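Local coordinates for UPF0141 protein yjdB (Campylobacter jejuni subsp. jejuni HB93-13, PDB 4TN0) that probably transfers phosphoethanolamine to cell-surface targets through a zinc-binding periplasmic domain and is required for polymyxin resistance and motility, at residues V21-E26 / L151-S156. Numbering follows the deposited sequence.
Sequences VLVVGE and LHLQGS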
loop_
_atom_site.group_PDB
_atom_site.type_symbol
_atom_site.label_atom_id
_atom_site.label_comp_id
_atom_site.label_asym_id
_atom_site.label_seq_id
_atom_site.Cartn_x
_atom_site.Cartn_y
_atom_site.Cartn_z
ATOM N N VAL A 21 -9.138 -1.692 5.408
ATOM C CA VAL A 21 -7.990 -0.853 5.748
ATOM C C VAL A 21 -6.981 -0.972 4.611
ATOM O O VAL A 21 -6.440 -2.055 4.352
ATOM C CB VAL A 21 -7.329 -1.250 7.107
ATOM C CG1 VAL A 21 -6.022 -0.504 7.302
ATOM C CG2 VAL A 21 -8.269 -0.984 8.299
ATOM N N LEU A 22 -6.792 0.136 3.896
ATOM C CA LEU A 22 -5.855 0.198 2.772
ATOM C C LEU A 22 -4.567 0.854 3.238
ATOM O O LEU A 22 -4.558 2.028 3.609
ATOM C CB LEU A 22 -6.445 0.996 1.613
ATOM C CG LEU A 22 -5.596 1.188 0.366
ATOM C CD1 LEU A 22 -5.337 -0.145 -0.322
ATOM C CD2 LEU A 22 -6.289 2.148 -0.575
ATOM N N VAL A 23 -3.472 0.123 3.235
ATOM C CA VAL A 23 -2.239 0.760 3.657
ATOM C C VAL A 23 -1.341 1.055 2.457
ATOM O O VAL A 23 -0.851 0.135 1.797
ATOM C CB VAL A 23 -1.478 -0.088 4.690
ATOM C CG1 VAL A 23 -0.211 0.637 5.111
ATOM C CG2 VAL A 23 -2.352 -0.305 5.908
ATOM N N VAL A 24 -1.163 2.348 2.173
ATOM C CA VAL A 24 -0.246 2.808 1.127
ATOM C C VAL A 24 1.166 2.997 1.689
ATOM O O VAL A 24 1.449 3.921 2.464
ATOM C CB VAL A 24 -0.718 4.130 0.488
ATOM C CG1 VAL A 24 0.302 4.640 -0.541
ATOM C CG2 VAL A 24 -2.109 3.969 -0.116
ATOM N N GLY A 25 2.053 2.105 1.281
ATOM C CA GLY A 25 3.421 2.138 1.754
ATOM C C GLY A 25 4.319 3.148 1.061
ATOM O O GLY A 25 3.873 4.080 0.374
ATOM N N GLU A 26 5.610 2.987 1.288
ATOM C CA GLU A 26 6.556 3.969 0.804
ATOM C C GLU A 26 7.924 3.310 0.645
ATOM O O GLU A 26 8.489 2.809 1.626
ATOM C CB GLU A 26 6.620 5.175 1.757
ATOM C CG GLU A 26 7.718 6.180 1.406
ATOM C CD GLU A 26 7.448 6.862 0.084
ATOM O OE1 GLU A 26 6.721 7.885 0.061
ATOM O OE2 GLU A 26 7.927 6.338 -0.945
ATOM N N LEU A 151 -4.332 4.310 5.404
ATOM C CA LEU A 151 -3.159 4.716 6.147
ATOM C C LEU A 151 -1.994 4.847 5.158
ATOM O O LEU A 151 -1.603 3.859 4.517
ATOM C CB LEU A 151 -2.834 3.713 7.253
ATOM C CG LEU A 151 -3.995 3.392 8.205
ATOM C CD1 LEU A 151 -3.591 2.336 9.237
ATOM C CD2 LEU A 151 -4.548 4.643 8.862
ATOM N N HIS A 152 -1.451 6.063 5.051
ATOM C CA HIS A 152 -0.333 6.371 4.153
ATOM C C HIS A 152 0.958 6.465 4.980
ATOM O O HIS A 152 1.144 7.406 5.765
ATOM C CB HIS A 152 -0.587 7.684 3.394
ATOM C CG HIS A 152 0.407 7.976 2.303
ATOM N ND1 HIS A 152 0.544 9.227 1.737
ATOM C CD2 HIS A 152 1.300 7.181 1.665
ATOM C CE1 HIS A 152 1.491 9.199 0.822
ATOM N NE2 HIS A 152 1.963 7.969 0.754
ATOM N N LEU A 153 1.831 5.476 4.799
ATOM C CA LEU A 153 3.071 5.356 5.556
ATOM C C LEU A 153 4.214 6.244 5.071
ATOM O O LEU A 153 4.300 6.588 3.893
ATOM C CB LEU A 153 3.554 3.909 5.522
ATOM C CG LEU A 153 2.556 2.827 5.923
ATOM C CD1 LEU A 153 3.251 1.466 5.894
ATOM C CD2 LEU A 153 1.967 3.128 7.293
ATOM N N GLN A 154 5.095 6.609 5.993
ATOM C CA GLN A 154 6.421 7.098 5.644
ATOM C C GLN A 154 7.275 5.871 5.262
ATOM O O GLN A 154 8.196 5.959 4.427
ATOM C CB GLN A 154 7.040 7.878 6.812
ATOM C CG GLN A 154 8.356 8.610 6.527
ATOM C CD GLN A 154 8.228 9.861 5.646
ATOM O OE1 GLN A 154 7.315 9.999 4.836
ATOM N NE2 GLN A 154 9.178 10.771 5.802
ATOM N N GLY A 155 6.954 4.727 5.876
ATOM C CA GLY A 155 7.509 3.447 5.478
ATOM C C GLY A 155 9.033 3.416 5.475
ATOM O O GLY A 155 9.667 3.511 6.518
ATOM N N SER A 156 9.609 3.237 4.293
ATOM C CA SER A 156 11.046 3.140 4.115
ATOM C C SER A 156 11.673 4.377 3.457
ATOM O O SER A 156 12.720 4.259 2.845
ATOM C CB SER A 156 11.382 1.928 3.251
ATOM O OG SER A 156 10.997 0.705 3.842
#
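Val23 lays its CG1 methyl against the branch of Leu153, 3.6 Å from CG, the side chains crossing obliquely. They meet where neighbouring parallel strands, 18-24 and 146-152, end side by side at the C-terminal edge of the central sheet of the alkaline phosphatase-like fold. CG1 of Val23 lies anti to its backbone N (chi1 -179°), which carries the methyl forward along the strand to Leu153; Leu151 adds a looser apolar touch on the same face, where Ile207 of helix 186-211 covers Val23 and Leu151. Valine's branch at CB favours the extended strand and puts a methyl beside Leu153, while the longer leucines also reach the helix, Leu153 at Thr200. The parallel ladder runs from Leu151 N to Leu22 O, back from Val24 N to Leu151 O (2.8 Å), and on from Leu153 N to Val24 O.

Val24 and His152 occupy the other face, with Leu69 of helix 68-73 against both. CG1 of Val24 approaches CD2 of His152 at 3.5 Å, while Val24 O lies in the ring plane at its edge, 3.4 Å from that CD2. A hydrogen bond from His152 ND1 to Asp105 helps fix the ring's rotation.

Beyond the strands the loops form part of the zinc site. Glu26 reaches the zinc ion through OE2, with Asp226, His227 and phosphorylated Thr65 as fellow ligands, while OE1 is hydrogen-bonded to Asn107, a second-shell residue that helps set the carboxylate. The methylenes of Glu26 pass over the Gln154 carbonyl, CG lying 3.1 Å from Gln154 O. Gly155 suits the turn: its phi is positive (55°), which glycine tolerates most easily, and its N-H bonds to Asp129. Glu26 O accepts Ser156 N at 2.9 Å, the donor tilted 28° from the carbonyl plane.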